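Local coordinates for protein peptidoglycan D,D-transpeptidase FtsI (PDB 6SYN) that probably cross-links peptidoglycan strands as a D,D-transpeptidase, the penicillin-binding protein 3 of the cell-division machinery, at residues G381-Y386 with P407-V412; A262-V267 with R402-P407; A443-P448 with V476-Q481. All coordinates share one frame; numbering follows the deposited sequence.

Contact 1 of 3, residues G381-Y386 with P407-V412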
loop_
_atom_site.group_PDB
_atom_site.type_symbol
_atom_site.label_atom_id
_atom_site.label_comp_id
_atom_site.label_asym_id
_atom_site.label_seq_id
_atom_site.Cartn_x
_atom_site.Cartn_y
_atom_site.Cartn_z
ATOM N N GLY A 381 9.368 1.468 15.446
ATOM C CA GLY A 381 10.683 1.858 14.901
ATOM C C GLY A 381 11.259 3.083 15.585
ATOM O O GLY A 381 12.485 3.114 15.768
ATOM N N SER A 382 10.421 4.067 15.935
ATOM C CA SER A 382 10.840 5.300 16.661
ATOM C C SER A 382 11.111 4.989 18.147
ATOM O O SER A 382 11.517 5.916 18.881
ATOM C CB SER A 382 9.830 6.418 16.478
ATOM O OG SER A 382 8.524 6.013 16.860
ATOM N N MET A 383 10.935 3.725 18.557
ATOM C CA MET A 383 10.960 3.247 19.965
ATOM C C MET A 383 9.857 3.970 20.753
ATOM O O MET A 383 10.170 4.580 21.791
ATOM C CB MET A 383 12.329 3.467 20.624
ATOM C CG MET A 383 13.491 2.806 19.886
ATOM S SD MET A 383 13.377 0.993 19.777
ATOM C CE MET A 383 14.254 0.719 18.240
ATOM N N GLY A 384 8.616 3.920 20.255
ATOM C CA GLY A 384 7.402 4.343 20.984
ATOM C C GLY A 384 7.069 5.821 20.822
ATOM O O GLY A 384 6.505 6.401 21.778
ATOM N N VAL A 385 7.363 6.416 19.661
ATOM C CA VAL A 385 6.997 7.831 19.336
ATOM C C VAL A 385 6.029 7.827 18.146
ATOM O O VAL A 385 6.492 7.677 16.999
ATOM C CB VAL A 385 8.251 8.690 19.076
ATOM C CG1 VAL A 385 7.910 10.084 18.558
ATOM C CG2 VAL A 385 9.118 8.777 20.326
ATOM N N TYR A 386 4.730 7.967 18.430
ATOM C CA TYR A 386 3.631 8.035 17.434
ATOM C C TYR A 386 3.696 9.384 16.709
ATOM O O TYR A 386 3.354 10.412 17.329
ATOM C CB TYR A 386 2.280 7.827 18.122
ATOM C CG TYR A 386 1.080 7.855 17.209
ATOM C CD1 TYR A 386 0.708 6.735 16.486
ATOM C CD2 TYR A 386 0.301 8.994 17.088
ATOM C CE1 TYR A 386 -0.402 6.748 15.654
ATOM C CE2 TYR A 386 -0.806 9.027 16.257
ATOM C CZ TYR A 386 -1.159 7.900 15.535
ATOM O OH TYR A 386 -2.250 7.922 14.714
ATOM N N PRO A 407 12.876 2.124 26.347
ATOM C CA PRO A 407 13.610 0.879 26.605
ATOM C C PRO A 407 12.699 -0.360 26.567
ATOM O O PRO A 407 13.179 -1.441 26.244
ATOM C CB PRO A 407 14.229 1.067 28.005
ATOM C CG PRO A 407 13.950 2.519 28.382
ATOM C CD PRO A 407 12.745 2.943 27.564
ATOM N N LEU A 408 11.419 -0.161 26.896
ATOM C CA LEU A 408 10.328 -1.168 26.791
ATOM C C LEU A 408 10.185 -1.603 25.327
ATOM O O LEU A 408 10.137 -2.827 25.086
ATOM C CB LEU A 408 9.035 -0.541 27.326
ATOM C CG LEU A 408 7.946 -1.520 27.752
ATOM C CD1 LEU A 408 6.984 -0.872 28.736
ATOM C CD2 LEU A 408 7.194 -2.058 26.544
ATOM N N VAL A 409 10.145 -0.644 24.393
ATOM C CA VAL A 409 9.931 -0.892 22.933
ATOM C C VAL A 409 11.206 -1.523 22.342
ATOM O O VAL A 409 11.074 -2.435 21.489
ATOM C CB VAL A 409 9.528 0.400 22.187
ATOM C CG1 VAL A 409 9.346 0.181 20.691
ATOM C CG2 VAL A 409 8.272 1.029 22.770
ATOM N N ARG A 410 12.387 -1.059 22.774
ATOM C CA ARG A 410 13.706 -1.472 22.220
ATOM C C ARG A 410 13.928 -2.953 22.534
ATOM O O ARG A 410 14.390 -3.680 21.629
ATOM C CB ARG A 410 14.833 -0.593 22.771
ATOM C CG ARG A 410 16.223 -0.983 22.285
ATOM C CD ARG A 410 17.282 0.086 22.507
ATOM N NE ARG A 410 17.245 1.091 21.445
ATOM C CZ ARG A 410 17.088 2.407 21.612
ATOM N NH1 ARG A 410 16.969 2.933 22.822
ATOM N NH2 ARG A 410 17.060 3.199 20.551
ATOM N N THR A 411 13.578 -3.377 23.754
ATOM C CA THR A 411 13.613 -4.793 24.209
ATOM C C THR A 411 12.759 -5.651 23.271
ATOM O O THR A 411 13.220 -6.746 22.908
ATOM C CB THR A 411 13.163 -4.929 25.671
ATOM O OG1 THR A 411 14.227 -4.470 26.504
ATOM C CG2 THR A 411 12.827 -6.349 26.068
ATOM N N VAL A 412 11.564 -5.181 22.903
ATOM C CA VAL A 412 10.616 -5.937 22.029
ATOM C C VAL A 412 11.106 -5.871 20.579
ATOM O O VAL A 412 10.980 -6.888 19.871
ATOM C CB VAL A 412 9.167 -5.435 22.169
ATOM C CG1 VAL A 412 8.233 -6.109 21.176
ATOM C CG2 VAL A 412 8.659 -5.632 23.588
#
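Met-383 packs against Val-409 and Arg-410 just where helix 370-381 ends in a Schellman motif, so the turn closing one helix of the transpeptidase domain lies on the flank of helix 406-416. Met-383 takes the positive phi of this motif (60°), and Gly-384 follows with another positive phi, which suits glycine. Backbone and side chain of the turn both meet the second helix.

Val-409 points toward the turn. CG1 lies 3.5 Å from Met-383 CA, and both methyls come 3.8 Å from Gly-384 N. A compact, branched side chain suits this place, because it brings two methyls against the turn backbone; Met-260 of helix 255-264 also touches it.

The long, unbranched Met-383 reaches one residue further. Its chain bends at chi2 (-62°) and brings the sulphur onto the helix at Arg-410, SD sitting 3.5 Å from Arg-410 CA and 3.7 Å from Arg-410 CB. Pro-469 and Val-413 also touch this residue.

Arg-410 is exposed and crosses Met-383 at about a right angle. Its charge is met by a salt bridge from NH1 to Glu-406, one turn back in the helix, while a bend at chi3 turns one face of the guanidinium to the methionine: Met-383 CG lies 3.6 Å above that plane, offset toward the rim, and 3.7 Å from Arg-410 NH2.

Contact 2 of 3, residues A262-V267 with R402-P407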
loop_
_atom_site.group_PDB
_atom_site.type_symbol
_atom_site.label_atom_id
_atom_site.label_comp_id
_atom_site.label_asym_id
_atom_site.label_seq_id
_atom_site.Cartn_x
_atom_site.Cartn_y
_atom_site.Cartn_z
ATOM N N ALA A 262 1.977 -6.571 27.965
ATOM C CA ALA A 262 2.181 -7.592 29.020
ATOM C C ALA A 262 3.421 -7.250 29.856
ATOM O O ALA A 262 3.372 -7.442 31.082
ATOM C CB ALA A 262 2.288 -8.962 28.397
ATOM N N LEU A 263 4.489 -6.766 29.217
ATOM C CA LEU A 263 5.716 -6.290 29.911
ATOM C C LEU A 263 5.359 -5.111 30.832
ATOM O O LEU A 263 5.689 -5.188 32.032
ATOM C CB LEU A 263 6.779 -5.913 28.872
ATOM C CG LEU A 263 7.414 -7.084 28.119
ATOM C CD1 LEU A 263 8.287 -6.600 26.973
ATOM C CD2 LEU A 263 8.228 -7.958 29.053
ATOM N N GLN A 264 4.681 -4.083 30.308
ATOM C CA GLN A 264 4.289 -2.866 31.074
ATOM C C GLN A 264 3.382 -3.244 32.250
ATOM O O GLN A 264 3.565 -2.667 33.331
ATOM C CB GLN A 264 3.555 -1.854 30.197
ATOM C CG GLN A 264 3.161 -0.592 30.950
ATOM C CD GLN A 264 3.145 0.616 30.050
ATOM O OE1 GLN A 264 4.118 1.365 29.971
ATOM N NE2 GLN A 264 2.038 0.806 29.350
ATOM N N HIS A 265 2.429 -4.156 32.037
ATOM C CA HIS A 265 1.438 -4.600 33.055
ATOM C C HIS A 265 2.092 -5.554 34.063
ATOM O O HIS A 265 1.380 -6.007 34.973
ATOM C CB HIS A 265 0.221 -5.243 32.373
ATOM C CG HIS A 265 -0.777 -4.265 31.851
ATOM N ND1 HIS A 265 -2.078 -4.227 32.312
ATOM C CD2 HIS A 265 -0.681 -3.297 30.913
ATOM C CE1 HIS A 265 -2.742 -3.281 31.675
ATOM N NE2 HIS A 265 -1.909 -2.698 30.811
ATOM N N GLY A 266 3.383 -5.863 33.897
ATOM C CA GLY A 266 4.155 -6.742 34.797
ATOM C C GLY A 266 3.624 -8.168 34.801
ATOM O O GLY A 266 3.913 -8.903 35.763
ATOM N N VAL A 267 2.883 -8.554 33.761
ATOM C CA VAL A 267 2.293 -9.915 33.595
ATOM C C VAL A 267 3.433 -10.921 33.380
ATOM O O VAL A 267 3.314 -12.071 33.860
ATOM C CB VAL A 267 1.278 -9.914 32.436
ATOM C CG1 VAL A 267 1.018 -11.301 31.871
ATOM C CG2 VAL A 267 -0.023 -9.252 32.851
ATOM N N ARG A 402 4.857 10.470 22.656
ATOM C CA ARG A 402 5.354 9.242 23.337
ATOM C C ARG A 402 4.139 8.421 23.787
ATOM O O ARG A 402 3.261 8.989 24.460
ATOM C CB ARG A 402 6.259 9.635 24.509
ATOM C CG ARG A 402 6.500 8.539 25.539
ATOM C CD ARG A 402 7.657 7.631 25.190
ATOM N NE ARG A 402 8.858 8.363 24.816
ATOM C CZ ARG A 402 9.919 7.817 24.228
ATOM N NH1 ARG A 402 9.937 6.522 23.965
ATOM N NH2 ARG A 402 10.953 8.571 23.897
ATOM N N ILE A 403 4.083 7.140 23.416
ATOM C CA ILE A 403 2.962 6.229 23.790
ATOM C C ILE A 403 3.493 5.053 24.617
ATOM O O ILE A 403 2.733 4.567 25.473
ATOM C CB ILE A 403 2.179 5.770 22.546
ATOM C CG1 ILE A 403 3.083 5.133 21.490
ATOM C CG2 ILE A 403 1.380 6.931 21.975
ATOM C CD1 ILE A 403 2.448 3.978 20.770
ATOM N N PHE A 404 4.732 4.611 24.378
ATOM C CA PHE A 404 5.440 3.616 25.227
ATOM C C PHE A 404 6.846 4.113 25.546
ATOM O O PHE A 404 7.487 4.739 24.703
ATOM C CB PHE A 404 5.483 2.240 24.556
ATOM C CG PHE A 404 4.381 1.312 24.995
ATOM C CD1 PHE A 404 3.064 1.557 24.645
ATOM C CD2 PHE A 404 4.659 0.202 25.778
ATOM C CE1 PHE A 404 2.049 0.707 25.061
ATOM C CE2 PHE A 404 3.645 -0.652 26.189
ATOM C CZ PHE A 404 2.341 -0.398 25.830
ATOM N N PRO A 405 7.366 3.821 26.761
ATOM C CA PRO A 405 8.734 4.184 27.138
ATOM C C PRO A 405 9.786 3.482 26.260
ATOM O O PRO A 405 9.636 2.300 26.002
ATOM C CB PRO A 405 8.864 3.712 28.597
ATOM C CG PRO A 405 7.443 3.477 29.073
ATOM C CD PRO A 405 6.666 3.096 27.833
ATOM N N GLU A 406 10.826 4.216 25.849
ATOM C CA GLU A 406 11.807 3.798 24.807
ATOM C C GLU A 406 12.397 2.417 25.111
ATOM O O GLU A 406 12.450 1.578 24.215
ATOM C CB GLU A 406 12.908 4.851 24.653
ATOM C CG GLU A 406 14.103 4.377 23.851
ATOM C CD GLU A 406 15.179 5.432 23.664
ATOM O OE1 GLU A 406 15.668 5.579 22.520
ATOM O OE2 GLU A 406 15.541 6.089 24.666
ATOM N N PRO A 407 12.876 2.124 26.347
ATOM C CA PRO A 407 13.610 0.879 26.605
ATOM C C PRO A 407 12.699 -0.360 26.567
ATOM O O PRO A 407 13.179 -1.441 26.244
ATOM C CB PRO A 407 14.229 1.067 28.005
ATOM C CG PRO A 407 13.950 2.519 28.382
ATOM C CD PRO A 407 12.745 2.943 27.564
#
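Gln-264, in the last turn of helix 255-264, meets Phe-404 and Pro-405 with its terminal amide. The better-buried part is the approach to Phe-404, which loses more surface to the glutamine than the proline does. There NE2 of Gln-264 comes within 3.7 Å of Phe-404 CZ and 3.8 Å of Phe-404 CE2, and the amide and ring planes are only 15° apart, although the amide comes in obliquely. The extended start of the glutamine, with CG anti to the backbone N (chi1 -179°), carries the chain out from the helix, and a bend at chi2 turns the amide to the ring. Phenylalanine suits its position because, beyond the glutamine, its side chain also touches Thr-324 of helix 319-327 and, through CB, Val-409.

These residues join the end of one helix to the beginning of another. Helix 255-264, whose first residue Lys-255 belongs to the ligand pocket, closes in a Schellman motif: Val-267 N bonds to Ala-262 O (2.9 Å), Gly-266 N bonds to Leu-263 O, and glycine accommodates the positive phi. Facing it, Pro-405 occupies the N-cap position of helix 406-416.

The proline side is exposed and less covered. OE1 of Gln-264 lies 3.7 Å from Pro-405 CD, as a van der Waals neighbour. Glutamine suits an exposed helix end, since its amide can lie against the rings and remain compatible with water. Within 402-407, the loop carrying both rings is fixed by Arg-402, whose NH1 donates to Phe-404 O at 3.1 Å along an almost perfectly straight N-H...O line (179°), with the oxygen in the guanidinium plane.

Contact 3 of 3, residues A443-P448 with V476-Q481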
loop_
_atom_site.group_PDB
_atom_site.type_symbol
_atom_site.label_atom_id
_atom_site.label_comp_id
_atom_site.label_asym_id
_atom_site.label_seq_id
_atom_site.Cartn_x
_atom_site.Cartn_y
_atom_site.Cartn_z
ATOM N N ALA A 443 -3.076 -14.146 7.994
ATOM C CA ALA A 443 -4.467 -13.883 8.427
ATOM C C ALA A 443 -5.416 -14.716 7.565
ATOM O O ALA A 443 -5.242 -14.720 6.332
ATOM C CB ALA A 443 -4.789 -12.411 8.342
ATOM N N LYS A 444 -6.346 -15.430 8.203
ATOM C CA LYS A 444 -7.490 -16.082 7.517
ATOM C C LYS A 444 -8.426 -14.968 7.044
ATOM O O LYS A 444 -8.683 -14.041 7.837
ATOM C CB LYS A 444 -8.185 -17.097 8.430
ATOM C CG LYS A 444 -7.646 -18.515 8.320
ATOM C CD LYS A 444 -8.496 -19.557 9.014
ATOM C CE LYS A 444 -8.408 -20.920 8.353
ATOM N NZ LYS A 444 -8.244 -22.008 9.348
ATOM N N LYS A 445 -8.866 -15.039 5.786
ATOM C CA LYS A 445 -9.702 -13.995 5.136
ATOM C C LYS A 445 -11.169 -14.224 5.501
ATOM O O LYS A 445 -11.695 -15.305 5.202
ATOM C CB LYS A 445 -9.520 -14.015 3.617
ATOM C CG LYS A 445 -8.473 -13.053 3.082
ATOM C CD LYS A 445 -8.432 -13.009 1.573
ATOM C CE LYS A 445 -9.653 -12.364 0.951
ATOM N NZ LYS A 445 -9.371 -10.985 0.483
ATOM N N VAL A 446 -11.804 -13.229 6.117
ATOM C CA VAL A 446 -13.237 -13.290 6.523
ATOM C C VAL A 446 -14.092 -12.893 5.306
ATOM O O VAL A 446 -13.662 -12.008 4.537
ATOM C CB VAL A 446 -13.493 -12.431 7.778
ATOM C CG1 VAL A 446 -13.503 -10.939 7.479
ATOM C CG2 VAL A 446 -14.765 -12.849 8.500
ATOM N N GLY A 447 -15.234 -13.557 5.112
ATOM C CA GLY A 447 -16.077 -13.408 3.912
ATOM C C GLY A 447 -17.155 -12.352 4.098
ATOM O O GLY A 447 -17.126 -11.594 5.068
ATOM N N PRO A 448 -18.130 -12.273 3.162
ATOM C CA PRO A 448 -19.232 -11.316 3.267
ATOM C C PRO A 448 -20.129 -11.630 4.476
ATOM O O PRO A 448 -20.698 -10.709 5.034
ATOM C CB PRO A 448 -20.021 -11.492 1.957
ATOM C CG PRO A 448 -19.098 -12.281 1.042
ATOM C CD PRO A 448 -18.242 -13.121 1.966
ATOM N N VAL A 476 1.824 -6.824 2.395
ATOM C CA VAL A 476 0.666 -7.766 2.473
ATOM C C VAL A 476 0.373 -8.262 1.050
ATOM O O VAL A 476 0.168 -7.414 0.164
ATOM C CB VAL A 476 -0.574 -7.117 3.129
ATOM C CG1 VAL A 476 -1.040 -5.857 2.409
ATOM C CG2 VAL A 476 -1.730 -8.097 3.266
ATOM N N ILE A 477 0.413 -9.580 0.835
ATOM C CA ILE A 477 -0.082 -10.251 -0.406
ATOM C C ILE A 477 -1.476 -10.793 -0.089
ATOM O O ILE A 477 -1.594 -11.655 0.805
ATOM C CB ILE A 477 0.849 -11.381 -0.898
ATOM C CG1 ILE A 477 2.305 -10.929 -1.056
ATOM C CG2 ILE A 477 0.307 -11.995 -2.180
ATOM C CD1 ILE A 477 2.535 -9.906 -2.142
ATOM N N ASN A 478 -2.483 -10.304 -0.809
ATOM C CA ASN A 478 -3.904 -10.665 -0.592
ATOM C C ASN A 478 -4.245 -11.830 -1.531
ATOM O O ASN A 478 -4.206 -11.629 -2.764
ATOM C CB ASN A 478 -4.781 -9.417 -0.718
ATOM C CG ASN A 478 -6.232 -9.720 -1.015
ATOM O OD1 ASN A 478 -6.874 -10.481 -0.294
ATOM N ND2 ASN A 478 -6.754 -9.111 -2.071
ATOM N N ASP A 479 -4.480 -13.007 -0.934
ATOM C CA ASP A 479 -5.012 -14.263 -1.537
ATOM C C ASP A 479 -4.019 -14.893 -2.514
ATOM O O ASP A 479 -4.363 -15.146 -3.669
ATOM C CB ASP A 479 -6.382 -14.047 -2.183
ATOM C CG ASP A 479 -7.139 -15.342 -2.432
ATOM O OD1 ASP A 479 -6.699 -16.389 -1.930
ATOM O OD2 ASP A 479 -8.158 -15.295 -3.126
ATOM N N PRO A 480 -2.793 -15.250 -2.058
ATOM C CA PRO A 480 -1.862 -16.038 -2.867
ATOM C C PRO A 480 -2.433 -17.435 -3.160
ATOM O O PRO A 480 -2.811 -18.104 -2.221
ATOM C CB PRO A 480 -0.582 -16.119 -2.019
ATOM C CG PRO A 480 -1.029 -15.819 -0.603
ATOM C CD PRO A 480 -2.241 -14.919 -0.737
ATOM N N GLN A 481 -2.468 -17.827 -4.442
ATOM C CA GLN A 481 -3.160 -19.048 -4.940
ATOM C C GLN A 481 -2.208 -19.949 -5.742
ATOM O O GLN A 481 -2.714 -20.734 -6.558
ATOM C CB GLN A 481 -4.361 -18.653 -5.808
ATOM C CG GLN A 481 -5.604 -18.263 -5.018
ATOM C CD GLN A 481 -6.085 -19.348 -4.084
ATOM O OE1 GLN A 481 -5.758 -20.528 -4.228
ATOM N NE2 GLN A 481 -6.885 -18.951 -3.107
#
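Lys-445 lays its bent aliphatic chain beside Asn-478 and Asp-479, crossing Asn-478 at about a right angle. Bends at chi3 (69°) and chi4 bring the ammonium to the amide, where NZ donates to Asn-478 OD1 at 2.7 Å. The donor stands 16° off the carbonyl plane, and Lys-445 CD passes 3.5 Å from the same oxygen. Asparagine fits here because the two polar atoms of its amide do different work: OD1 accepts from the lysine, while ND2 makes a weak hydrogen bond to Ser-204.

Asp-479 adds a more distant contact, its CB 4.4 Å from Lys-445 CD. Its carboxylate is engaged with other partners: OD2 forms a salt bridge with Arg-455, and OD1 accepts from Gln-481 NE2 on its syn side, though well out of the carboxylate plane. With OD2 5.8 Å from Lys-445 NZ, the carboxylate may still favour the lysine's positive charge.

Strand 455-464 runs between strands 437-446 and 471-478 in the sheet, so the lysine spans next-but-one neighbours. Lys-444 turns the other way and touches the bound ligand. This alternation belongs to the edge strand of the penicillin-binding transpeptidase fold, which carries the family's KTG motif and borders the active site.

Overall arrangement
All three contacts lie within the transpeptidase domain. Contacts 1 and 2 are neighbours, their centres 9 Å apart. They share Pro-407 and helix 406-416, and their segments alternate along the chain, so the turn after helix 370-381, the end of helix 255-264 and the loop leading into helix 406-416 form one continuous region; Gly-384 O and Ile-403 N probably join them by a hydrogen bond. Contact 3 follows in the chain, on the five-stranded antiparallel sheet, with its centre about 30 Å from that of contact 1 and 32 Å from that of contact 2. It lies on the strand supplying Lys-444 to the ligand pocket, whereas contact 2 uses the end of helix 255-264 remote from Lys-255.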